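Local coordinates for flavodoxin (PDB 6GAQ), which binds flavin mononucleotide and probably serves as a low-potential electron donor to a number of redox enzymes, at residues Ala14-Ser19 with Pro72-Asp77; Glu76-Asp81 with Thr110-Arg115; Leu128-Ala133 with Val140-Asn145. One frame throughout, in Å; residues are numbered along the deposited sequence.

Contact 1 of 3, residues Ala14-Ser19 with Pro72-Asp77; sequences AYASMS and PFEAED. With FMN (flavin mononucleotide), chain C.
Ala16, the last residue of a parallel strand, meets Ala75 near the start of helix 73-81; with 6.4 Å between their CA atoms, the two backbones come as close here as anywhere in the pair. Residues 14-16 run out along the strand and the chain then opens into the loop Ser17-Ser19, while 72-77 turn from Pro72 into the helix, the carbonyl of Pro72 accepting from both Ala75 N and Glu76 N. Two small side chains permit the approach: Ala16 CB lies 4.2 Å from Ala75 CB, and Met45 and Ser63 also pack against this spot. Beyond it, Glu74 leans toward the strand end. Its CG sits between the backbone N and the carbonyl carbon (chi1 34°, short of the staggered value), and the extended chain carries OE2 to 3.9 Å from Ala16 CB. The other oxygen, OE1, is 4.3 Å from Met18 CB, but its hydrogen bond goes to the hydroxyl of Tyr64, which helps fix the carboxylate in place.

This is the flavodoxin-like fold, a parallel sheet layered between helices, and 17-19 belong to the phosphate-binding loop that joins strand 11-16 to helix 21-35. Ser17 OG and the amides of Met18 and Ser19 go to the FMN phosphate. Phosphate oxygen O3P is gripped by the two backbone amides, Met18 N at 3.0 Å and, on a nearly straight bond (165°), Ser19 N at 2.9 Å. The hydroxyl takes a second oxygen: with OG anti to the backbone N (chi1 -180°), Ser17 OG reaches FMN O2P at 2.9 Å. Asn21 N and Thr22 OG1, from the start of helix 21-35, add further hydrogen bonds to the cofactor.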
loop_
_atom_site.group_PDB
_atom_site.type_symbol
_atom_site.label_atom_id
_atom_site.label_comp_id
_atom_site.label_asym_id
_atom_site.label_seq_id
_atom_site.Cartn_x
_atom_site.Cartn_y
_atom_site.Cartn_z
ATOM N N ALA A 14 -4.676 -2.270 -2.733
ATOM C CA ALA A 14 -4.451 -1.805 -4.095
ATOM C C ALA A 14 -2.957 -1.584 -4.291
ATOM O O ALA A 14 -2.343 -0.798 -3.561
ATOM C CB ALA A 14 -5.230 -0.519 -4.375
ATOM N N TYR A 15 -2.374 -2.277 -5.266
ATOM C CA TYR A 15 -0.932 -2.264 -5.456
ATOM C C TYR A 15 -0.579 -1.965 -6.906
ATOM O O TYR A 15 -1.321 -2.309 -7.831
ATOM C CB TYR A 15 -0.295 -3.599 -5.030
ATOM C CG TYR A 15 -0.598 -4.763 -5.949
ATOM C CD1 TYR A 15 0.258 -5.091 -6.995
ATOM C CD2 TYR A 15 -1.733 -5.541 -5.765
ATOM C CE1 TYR A 15 -0.014 -6.153 -7.836
ATOM C CE2 TYR A 15 -2.013 -6.607 -6.600
ATOM C CZ TYR A 15 -1.149 -6.909 -7.633
ATOM O OH TYR A 15 -1.422 -7.969 -8.467
ATOM N N ALA A 16 0.572 -1.321 -7.088
ATOM C CA ALA A 16 1.166 -1.086 -8.400
ATOM C C ALA A 16 2.479 -1.855 -8.453
ATOM O O ALA A 16 3.411 -1.553 -7.700
ATOM C CB ALA A 16 1.393 0.403 -8.647
ATOM N N SER A 17 2.551 -2.849 -9.334
ATOM C CA SER A 17 3.742 -3.676 -9.458
ATOM C C SER A 17 4.058 -3.902 -10.926
ATOM O O SER A 17 3.162 -4.171 -11.730
ATOM C CB SER A 17 3.565 -5.023 -8.748
ATOM O OG SER A 17 4.735 -5.813 -8.868
ATOM N N MET A 18 5.339 -3.791 -11.267
ATOM C CA MET A 18 5.822 -4.016 -12.624
ATOM C C MET A 18 6.650 -5.283 -12.761
ATOM O O MET A 18 6.468 -6.030 -13.726
ATOM C CB MET A 18 6.650 -2.814 -13.094
ATOM C CG MET A 18 7.376 -3.029 -14.413
ATOM S SD MET A 18 8.224 -1.544 -14.985
ATOM C CE MET A 18 9.269 -2.223 -16.272
ATOM N N SER A 19 7.548 -5.552 -11.816
ATOM C CA SER A 19 8.392 -6.738 -11.861
ATOM C C SER A 19 8.027 -7.775 -10.806
ATOM O O SER A 19 8.718 -8.793 -10.695
ATOM C CB SER A 19 9.869 -6.345 -11.714
ATOM O OG SER A 19 10.124 -5.752 -10.455
ATOM N N PRO A 72 5.577 5.617 -10.305
ATOM C CA PRO A 72 5.543 5.061 -11.658
ATOM C C PRO A 72 4.382 5.641 -12.449
ATOM O O PRO A 72 3.404 6.148 -11.891
ATOM C CB PRO A 72 5.371 3.554 -11.426
ATOM C CG PRO A 72 4.821 3.435 -10.045
ATOM C CD PRO A 72 5.388 4.585 -9.272
ATOM N N PHE A 73 4.511 5.569 -13.776
ATOM C CA PHE A 73 3.493 6.111 -14.672
ATOM C C PHE A 73 2.104 5.571 -14.357
ATOM O O PHE A 73 1.105 6.275 -14.542
ATOM C CB PHE A 73 3.864 5.786 -16.119
ATOM C CG PHE A 73 4.624 4.496 -16.271
ATOM C CD1 PHE A 73 5.949 4.503 -16.669
ATOM C CD2 PHE A 73 4.015 3.277 -16.011
ATOM C CE1 PHE A 73 6.654 3.322 -16.807
ATOM C CE2 PHE A 73 4.716 2.090 -16.146
ATOM C CZ PHE A 73 6.037 2.115 -16.545
ATOM N N GLU A 74 2.024 4.333 -13.870
ATOM C CA GLU A 74 0.739 3.691 -13.619
ATOM C C GLU A 74 0.072 4.219 -12.356
ATOM O O GLU A 74 -1.162 4.231 -12.267
ATOM C CB GLU A 74 0.943 2.182 -13.510
ATOM C CG GLU A 74 2.282 1.821 -12.875
ATOM C CD GLU A 74 2.657 0.367 -13.063
ATOM O OE1 GLU A 74 3.587 0.091 -13.849
ATOM O OE2 GLU A 74 2.029 -0.499 -12.417
ATOM N N ALA A 75 0.864 4.646 -11.370
ATOM C CA ALA A 75 0.345 5.030 -10.065
ATOM C C ALA A 75 0.064 6.519 -9.932
ATOM O O ALA A 75 -0.738 6.903 -9.074
ATOM C CB ALA A 75 1.323 4.608 -8.960
ATOM N N GLU A 76 0.703 7.363 -10.746
ATOM C CA GLU A 76 0.448 8.797 -10.656
ATOM C C GLU A 76 -0.975 9.140 -11.074
ATOM O O GLU A 76 -1.582 10.058 -10.510
ATOM C CB GLU A 76 1.456 9.571 -11.508
ATOM C CG GLU A 76 1.291 11.084 -11.434
ATOM C CD GLU A 76 2.372 11.828 -12.191
ATOM O OE1 GLU A 76 3.363 11.187 -12.599
ATOM O OE2 GLU A 76 2.231 13.055 -12.378
ATOM N N ASP A 77 -1.524 8.417 -12.054
ATOM C CA ASP A 77 -2.914 8.634 -12.439
ATOM C C ASP A 77 -3.855 8.292 -11.291
ATOM O O ASP A 77 -4.771 9.059 -10.975
ATOM C CB ASP A 77 -3.252 7.810 -13.682
ATOM C CG ASP A 77 -4.430 8.373 -14.452
ATOM O OD1 ASP A 77 -4.705 9.584 -14.315
ATOM O OD2 ASP A 77 -5.082 7.608 -15.194
HETATM N N1 FMN C . 13.793 2.433 -6.056
HETATM C C2 FMN C . 13.720 3.435 -5.110
HETATM O O2 FMN C . 13.568 3.149 -3.924
HETATM N N3 FMN C . 13.814 4.758 -5.490
HETATM C C4 FMN C . 13.984 5.087 -6.820
HETATM O O4 FMN C . 14.067 6.267 -7.158
HETATM C C4A FMN C . 14.059 4.080 -7.775
HETATM N N5 FMN C . 14.229 4.405 -9.104
HETATM C C5A FMN C . 14.303 3.406 -10.051
HETATM C C6 FMN C . 14.474 3.738 -11.390
HETATM C C7 FMN C . 14.551 2.738 -12.351
HETATM C C7M FMN C . 14.735 3.102 -13.795
HETATM C C8 FMN C . 14.456 1.403 -11.971
HETATM C C8M FMN C . 14.539 0.318 -13.004
HETATM C C9 FMN C . 14.285 1.072 -10.632
HETATM C C9A FMN C . 14.207 2.071 -9.668
HETATM N N10 FMN C . 14.027 1.744 -8.337
HETATM C C10 FMN C . 13.962 2.748 -7.389
HETATM C "C1'" FMN C . 13.942 0.305 -7.910
HETATM C "C2'" FMN C . 12.537 -0.289 -7.922
HETATM O "O2'" FMN C . 11.682 0.456 -7.087
HETATM C "C3'" FMN C . 12.638 -1.728 -7.422
HETATM O "O3'" FMN C . 13.225 -2.529 -8.424
HETATM C "C4'" FMN C . 11.300 -2.332 -7.000
HETATM O "O4'" FMN C . 11.547 -3.447 -6.173
HETATM C "C5'" FMN C . 10.445 -2.780 -8.182
HETATM O "O5'" FMN C . 9.226 -3.277 -7.672
HETATM P P FMN C . 8.184 -4.095 -8.591
HETATM O O1P FMN C . 8.704 -5.498 -8.776
HETATM O O2P FMN C . 6.842 -4.147 -7.904
HETATM O O3P FMN C . 8.047 -3.426 -9.938
#

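Contact 2 of 3, residues Glu76-Asp81 with Thr110-Arg115; sequences EDFHDD and TIFEER
Arg115 reaches across to the backbone of the neighbouring helix and hydrogen-bonds to His79 O through NE, 3.2 Å away. The bond is almost straight at hydrogen (172°) and the oxygen lies in the plane of the guanidinium, although NE sits well above the plane of the carbonyl itself. Bends at chi2 and chi3 curl the arginine so that its flat end also lies alongside the His79 imidazole, the two planes only 5° apart. They are offset: His79 NE2 comes over a guanidinium face, 3.2 Å from Arg115 CZ, and although nitrogens approach one another here, the angles are wrong for a hydrogen bond between them. NH1 forms a salt bridge with Glu118, three residues on in the chain. Asp80 contributes a looser attraction at the guanidinium edge, its OD1 4.2 Å from Arg115 NH2 and so beyond salt-bridge range.

The imidazole is held from other directions too. Ile111 CG2 rests over one of its faces, 4.2 Å from NE2, and the CB of Arg115 meets the ring edge. Deeper down, Phe112 CE1 packs against His79 CB at 3.9 Å and against the ring edge of Phe78, where CD2 is 4.0 Å away; the two phenylalanine side chains cross at about a right angle and both rest on Leu61 of the sheet. Helices 73-81 and 107-117 are thus neighbours on one face of the parallel sheet, as successive beta-alpha-beta crossovers would place them, with the axes of their short segments 10.9 Å apart and only 18° from parallel. With a guanidinium lying on it, His79 would probably be less ready to take up a proton, while the acidic groups nearby would partly offset that effect.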
loop_
_atom_site.group_PDB
_atom_site.type_symbol
_atom_site.label_atom_id
_atom_site.label_comp_id
_atom_site.label_asym_id
_atom_site.label_seq_id
_atom_site.Cartn_x
_atom_site.Cartn_y
_atom_site.Cartn_z
ATOM N N GLU A 76 0.703 7.363 -10.746
ATOM C CA GLU A 76 0.448 8.797 -10.656
ATOM C C GLU A 76 -0.975 9.140 -11.074
ATOM O O GLU A 76 -1.582 10.058 -10.510
ATOM C CB GLU A 76 1.456 9.571 -11.508
ATOM C CG GLU A 76 1.291 11.084 -11.434
ATOM C CD GLU A 76 2.372 11.828 -12.191
ATOM O OE1 GLU A 76 3.363 11.187 -12.599
ATOM O OE2 GLU A 76 2.231 13.055 -12.378
ATOM N N ASP A 77 -1.524 8.417 -12.054
ATOM C CA ASP A 77 -2.914 8.634 -12.439
ATOM C C ASP A 77 -3.855 8.292 -11.291
ATOM O O ASP A 77 -4.771 9.059 -10.975
ATOM C CB ASP A 77 -3.252 7.810 -13.682
ATOM C CG ASP A 77 -4.430 8.373 -14.452
ATOM O OD1 ASP A 77 -4.705 9.584 -14.315
ATOM O OD2 ASP A 77 -5.082 7.608 -15.194
ATOM N N PHE A 78 -3.635 7.142 -10.646
ATOM C CA PHE A 78 -4.444 6.775 -9.489
ATOM C C PHE A 78 -4.203 7.716 -8.315
ATOM O O PHE A 78 -5.132 8.004 -7.551
ATOM C CB PHE A 78 -4.154 5.331 -9.077
ATOM C CG PHE A 78 -4.805 4.924 -7.784
ATOM C CD1 PHE A 78 -6.127 4.512 -7.760
ATOM C CD2 PHE A 78 -4.097 4.953 -6.594
ATOM C CE1 PHE A 78 -6.731 4.139 -6.573
ATOM C CE2 PHE A 78 -4.695 4.583 -5.404
ATOM C CZ PHE A 78 -6.014 4.174 -5.394
ATOM N N HIS A 79 -2.968 8.196 -8.150
ATOM C CA HIS A 79 -2.673 9.126 -7.065
ATOM C C HIS A 79 -3.367 10.464 -7.291
ATOM O O HIS A 79 -4.015 11.000 -6.384
ATOM C CB HIS A 79 -1.161 9.309 -6.929
ATOM C CG HIS A 79 -0.761 10.603 -6.294
ATOM N ND1 HIS A 79 -0.104 11.598 -6.984
ATOM C CD2 HIS A 79 -0.920 11.064 -5.031
ATOM C CE1 HIS A 79 0.123 12.617 -6.175
ATOM N NE2 HIS A 79 -0.363 12.318 -4.984
ATOM N N ASP A 80 -3.246 11.019 -8.500
ATOM C CA ASP A 80 -4.008 12.215 -8.839
ATOM C C ASP A 80 -5.507 11.946 -8.796
ATOM O O ASP A 80 -6.291 12.847 -8.476
ATOM C CB ASP A 80 -3.602 12.729 -10.222
ATOM C CG ASP A 80 -2.222 13.360 -10.232
ATOM O OD1 ASP A 80 -1.634 13.535 -9.144
ATOM O OD2 ASP A 80 -1.725 13.682 -11.331
ATOM N N ASP A 81 -5.920 10.715 -9.110
ATOM C CA ASP A 81 -7.333 10.353 -9.077
ATOM C C ASP A 81 -7.924 10.462 -7.679
ATOM O O ASP A 81 -9.138 10.649 -7.543
ATOM C CB ASP A 81 -7.517 8.930 -9.606
ATOM C CG ASP A 81 -8.935 8.651 -10.055
ATOM O OD1 ASP A 81 -9.753 9.593 -10.072
ATOM O OD2 ASP A 81 -9.230 7.485 -10.393
ATOM N N THR A 110 6.158 7.439 0.966
ATOM C CA THR A 110 5.898 8.758 1.532
ATOM C C THR A 110 4.844 9.508 0.727
ATOM O O THR A 110 3.985 10.187 1.299
ATOM C CB THR A 110 7.193 9.568 1.597
ATOM O OG1 THR A 110 8.229 8.777 2.192
ATOM C CG2 THR A 110 6.991 10.837 2.415
ATOM N N ILE A 111 4.895 9.390 -0.603
ATOM C CA ILE A 111 3.961 10.119 -1.459
ATOM C C ILE A 111 2.527 9.700 -1.165
ATOM O O ILE A 111 1.650 10.540 -0.929
ATOM C CB ILE A 111 4.316 9.905 -2.941
ATOM C CG1 ILE A 111 5.672 10.536 -3.262
ATOM C CG2 ILE A 111 3.227 10.473 -3.837
ATOM C CD1 ILE A 111 6.229 10.135 -4.611
ATOM N N PHE A 112 2.266 8.391 -1.172
ATOM C CA PHE A 112 0.910 7.910 -0.933
ATOM C C PHE A 112 0.466 8.160 0.501
ATOM O O PHE A 112 -0.734 8.318 0.757
ATOM C CB PHE A 112 0.811 6.424 -1.271
ATOM C CG PHE A 112 0.644 6.149 -2.736
ATOM C CD1 PHE A 112 -0.561 6.406 -3.368
ATOM C CD2 PHE A 112 1.692 5.639 -3.483
ATOM C CE1 PHE A 112 -0.719 6.157 -4.718
ATOM C CE2 PHE A 112 1.539 5.388 -4.833
ATOM C CZ PHE A 112 0.333 5.647 -5.451
ATOM N N GLU A 113 1.406 8.201 1.447
ATOM C CA GLU A 113 1.038 8.474 2.832
ATOM C C GLU A 113 0.556 9.909 3.000
ATOM O O GLU A 113 -0.420 10.163 3.715
ATOM C CB GLU A 113 2.219 8.189 3.757
ATOM C CG GLU A 113 2.155 6.828 4.425
ATOM C CD GLU A 113 3.416 6.494 5.193
ATOM O OE1 GLU A 113 4.094 5.515 4.821
ATOM O OE2 GLU A 113 3.728 7.206 6.170
ATOM N N GLU A 114 1.228 10.861 2.348
ATOM C CA GLU A 114 0.781 12.249 2.412
ATOM C C GLU A 114 -0.568 12.422 1.730
ATOM O O GLU A 114 -1.443 13.128 2.245
ATOM C CB GLU A 114 1.821 13.169 1.773
ATOM C CG GLU A 114 3.168 13.178 2.472
ATOM C CD GLU A 114 4.253 13.812 1.624
ATOM O OE1 GLU A 114 3.972 14.151 0.455
ATOM O OE2 GLU A 114 5.385 13.973 2.125
ATOM N N ARG A 115 -0.757 11.781 0.575
ATOM C CA ARG A 115 -2.006 11.932 -0.162
ATOM C C ARG A 115 -3.187 11.380 0.627
ATOM O O ARG A 115 -4.247 12.012 0.691
ATOM C CB ARG A 115 -1.897 11.246 -1.524
ATOM C CG ARG A 115 -3.227 11.041 -2.233
ATOM C CD ARG A 115 -3.893 12.366 -2.579
ATOM N NE ARG A 115 -3.424 12.906 -3.852
ATOM C CZ ARG A 115 -2.878 14.110 -3.998
ATOM N NH1 ARG A 115 -2.730 14.905 -2.947
ATOM N NH2 ARG A 115 -2.480 14.520 -5.195
#

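Contact 3 of 3, residues Leu128-Ala133 with Val140-Asn145; sequences LKIELA and VEKCSN. With CA (calcium ion), chain E; FMN (flavin mononucleotide), chain C.
Leu128 and Ile130 on the strand close over Cys143 on the helix, in the last beta-alpha unit of the flavodoxin fold: after edge strand 122-131 the chain turns and runs back as helix 137-152. The short segments run nearly antiparallel (166°), with axes 9.2 Å apart. The tight part is all apolar. Cys143 SG sits against two branch ends at once, Ile130 CD1 at 3.9 Å and Leu128 CD2 at 4.0 Å, and helix 21-35 closes in on the same spot with Ile25 and Leu28.

Toward solvent the packing passes to one long side chain. Lys142 lays its aliphatic stem past Ile130, the two side chains pointing in opposite senses, with CE 3.8 Å from Ile130 CD1; CB faces Leu128 CD1 as well. A bend at chi3 (79°) then turns the ammonium back to the strand, where NZ donates to Lys129 O at 2.9 Å, in the plane of that carbonyl. Within this chain 122-131 is an outermost strand, and the lysine supplies a donor to one of its carbonyls. Asp139 offers NZ a long, weak ion pair besides.

Beyond the strand the chain bends at Leu132, whose phi is positive (62°) and whose CD2 touches the FMN ribityl, 3.6 Å from O3'. The turn directs two backbone carbonyls at one calcium ion: Glu131 O and Ala133 O each bind it at 2.5 Å, joined by Asp139 OD1 and a water.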
loop_
_atom_site.group_PDB
_atom_site.type_symbol
_atom_site.label_atom_id
_atom_site.label_comp_id
_atom_site.label_asym_id
_atom_site.label_seq_id
_atom_site.Cartn_x
_atom_site.Cartn_y
_atom_site.Cartn_z
ATOM N N LEU A 128 5.526 0.361 5.205
ATOM C CA LEU A 128 6.453 -0.755 5.095
ATOM C C LEU A 128 7.356 -0.545 3.885
ATOM O O LEU A 128 6.870 -0.346 2.767
ATOM C CB LEU A 128 5.689 -2.075 4.970
ATOM C CG LEU A 128 6.415 -3.277 4.365
ATOM C CD1 LEU A 128 7.480 -3.802 5.316
ATOM C CD2 LEU A 128 5.418 -4.371 4.004
ATOM N N LYS A 129 8.666 -0.585 4.114
ATOM C CA LYS A 129 9.663 -0.366 3.072
ATOM C C LYS A 129 10.481 -1.640 2.908
ATOM O O LYS A 129 11.263 -2.003 3.794
ATOM C CB LYS A 129 10.550 0.828 3.416
ATOM C CG LYS A 129 9.770 2.004 3.980
ATOM C CD LYS A 129 10.623 3.248 4.079
ATOM C CE LYS A 129 10.491 3.879 5.454
ATOM N NZ LYS A 129 9.089 3.874 5.957
ATOM N N ILE A 130 10.293 -2.320 1.781
ATOM C CA ILE A 130 11.006 -3.550 1.455
ATOM C C ILE A 130 11.961 -3.244 0.309
ATOM O O ILE A 130 11.633 -2.449 -0.578
ATOM C CB ILE A 130 10.022 -4.679 1.078
ATOM C CG1 ILE A 130 9.191 -5.100 2.294
ATOM C CG2 ILE A 130 10.749 -5.881 0.469
ATOM C CD1 ILE A 130 9.926 -6.006 3.274
ATOM N N GLU A 131 13.146 -3.855 0.332
ATOM C CA GLU A 131 14.103 -3.675 -0.752
ATOM C C GLU A 131 13.977 -4.833 -1.728
ATOM O O GLU A 131 14.177 -6.000 -1.355
ATOM C CB GLU A 131 15.532 -3.553 -0.221
ATOM C CG GLU A 131 16.614 -3.791 -1.276
ATOM C CD GLU A 131 17.956 -3.186 -0.895
ATOM O OE1 GLU A 131 18.689 -2.736 -1.802
ATOM O OE2 GLU A 131 18.285 -3.154 0.307
ATOM N N LEU A 132 13.627 -4.507 -2.973
ATOM C CA LEU A 132 13.502 -5.486 -4.062
ATOM C C LEU A 132 12.405 -6.473 -3.664
ATOM O O LEU A 132 11.365 -6.033 -3.149
ATOM C CB LEU A 132 14.873 -6.098 -4.350
ATOM C CG LEU A 132 15.915 -5.156 -4.957
ATOM C CD1 LEU A 132 17.194 -5.914 -5.290
ATOM C CD2 LEU A 132 15.340 -4.485 -6.189
ATOM N N ALA A 133 12.586 -7.786 -3.872
ATOM C CA ALA A 133 11.587 -8.790 -3.540
ATOM C C ALA A 133 11.712 -9.217 -2.082
ATOM O O ALA A 133 12.815 -9.239 -1.526
ATOM C CB ALA A 133 11.740 -10.013 -4.441
ATOM N N VAL A 140 10.175 -11.392 4.922
ATOM C CA VAL A 140 8.886 -12.018 5.204
ATOM C C VAL A 140 8.406 -11.634 6.597
ATOM O O VAL A 140 7.210 -11.409 6.818
ATOM C CB VAL A 140 8.991 -13.546 5.038
ATOM C CG1 VAL A 140 7.679 -14.221 5.411
ATOM C CG2 VAL A 140 9.393 -13.896 3.613
ATOM N N GLU A 141 9.330 -11.543 7.555
ATOM C CA GLU A 141 8.952 -11.141 8.905
ATOM C C GLU A 141 8.631 -9.653 8.980
ATOM O O GLU A 141 7.837 -9.238 9.830
ATOM C CB GLU A 141 10.062 -11.502 9.891
ATOM C CG GLU A 141 10.081 -12.975 10.274
ATOM C CD GLU A 141 10.680 -13.216 11.644
ATOM O OE1 GLU A 141 11.750 -12.642 11.936
ATOM O OE2 GLU A 141 10.078 -13.979 12.429
ATOM N N LYS A 142 9.234 -8.840 8.110
ATOM C CA LYS A 142 8.858 -7.432 8.034
ATOM C C LYS A 142 7.413 -7.284 7.574
ATOM O O LYS A 142 6.638 -6.514 8.155
ATOM C CB LYS A 142 9.802 -6.681 7.093
ATOM C CG LYS A 142 11.069 -6.165 7.755
ATOM C CD LYS A 142 12.112 -5.764 6.720
ATOM C CE LYS A 142 11.808 -4.399 6.122
ATOM N NZ LYS A 142 12.860 -3.972 5.157
ATOM N N CYS A 143 7.033 -8.020 6.527
ATOM C CA CYS A 143 5.653 -7.980 6.054
ATOM C C CYS A 143 4.699 -8.565 7.087
ATOM O O CYS A 143 3.588 -8.054 7.274
ATOM C CB CYS A 143 5.531 -8.734 4.730
ATOM S SG CYS A 143 6.640 -8.162 3.423
ATOM N N SER A 144 5.116 -9.637 7.767
ATOM C CA SER A 144 4.250 -10.272 8.756
ATOM C C SER A 144 3.962 -9.337 9.924
ATOM O O SER A 144 2.829 -9.278 10.415
ATOM C CB SER A 144 4.887 -11.571 9.250
ATOM O OG SER A 144 4.016 -12.267 10.124
ATOM N N ASN A 145 4.975 -8.598 10.383
ATOM C CA ASN A 145 4.761 -7.660 11.481
ATOM C C ASN A 145 3.899 -6.481 11.043
ATOM O O ASN A 145 3.041 -6.016 11.802
ATOM C CB ASN A 145 6.103 -7.167 12.022
ATOM C CG ASN A 145 6.940 -8.283 12.610
ATOM O OD1 ASN A 145 6.413 -9.306 13.049
ATOM N ND2 ASN A 145 8.254 -8.095 12.620
HETATM CA CA CA E . 14.566 -8.156 -0.206
HETATM N N1 FMN C . 13.793 2.433 -6.056
HETATM C C2 FMN C . 13.720 3.435 -5.110
HETATM O O2 FMN C . 13.568 3.149 -3.924
HETATM N N3 FMN C . 13.814 4.758 -5.490
HETATM C C4 FMN C . 13.984 5.087 -6.820
HETATM O O4 FMN C . 14.067 6.267 -7.158
HETATM C C4A FMN C . 14.059 4.080 -7.775
HETATM N N5 FMN C . 14.229 4.405 -9.104
HETATM C C5A FMN C . 14.303 3.406 -10.051
HETATM C C6 FMN C . 14.474 3.738 -11.390
HETATM C C7 FMN C . 14.551 2.738 -12.351
HETATM C C7M FMN C . 14.735 3.102 -13.795
HETATM C C8 FMN C . 14.456 1.403 -11.971
HETATM C C8M FMN C . 14.539 0.318 -13.004
HETATM C C9 FMN C . 14.285 1.072 -10.632
HETATM C C9A FMN C . 14.207 2.071 -9.668
HETATM N N10 FMN C . 14.027 1.744 -8.337
HETATM C C10 FMN C . 13.962 2.748 -7.389
HETATM C "C1'" FMN C . 13.942 0.305 -7.910
HETATM C "C2'" FMN C . 12.537 -0.289 -7.922
HETATM O "O2'" FMN C . 11.682 0.456 -7.087
HETATM C "C3'" FMN C . 12.638 -1.728 -7.422
HETATM O "O3'" FMN C . 13.225 -2.529 -8.424
HETATM C "C4'" FMN C . 11.300 -2.332 -7.000
HETATM O "O4'" FMN C . 11.547 -3.447 -6.173
HETATM C "C5'" FMN C . 10.445 -2.780 -8.182
HETATM O "O5'" FMN C . 9.226 -3.277 -7.672
HETATM P P FMN C . 8.184 -4.095 -8.591
HETATM O O1P FMN C . 8.704 -5.498 -8.776
HETATM O O2P FMN C . 6.842 -4.147 -7.904
HETATM O O3P FMN C . 8.047 -3.426 -9.938
HETATM O O HOH W 1 16.047 -8.662 -2.111
#

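Contacts 1 and 2 share helix 73-81 and lie on the same side of the sheet; they touch where Ala75 CB meets Phe112 CZ, 3.8 Å apart. Contact 3 lies across the chain's centre from contact 2, and about 18 Å from contact 1 between centres; it is the buried one of the three, the other two being partly buried. Contact 1 is thin, with small side chains between strand end and helix and its polar work done on the phosphate. Contact 2 joins helix to helix, charged toward solvent and aromatic toward the sheet. Contact 3 is aliphatic and sulfur packing, bordered on its solvent side by a lysine that bonds to a strand carbonyl. Contacts 1 and 3 both reach FMN, from different strand ends.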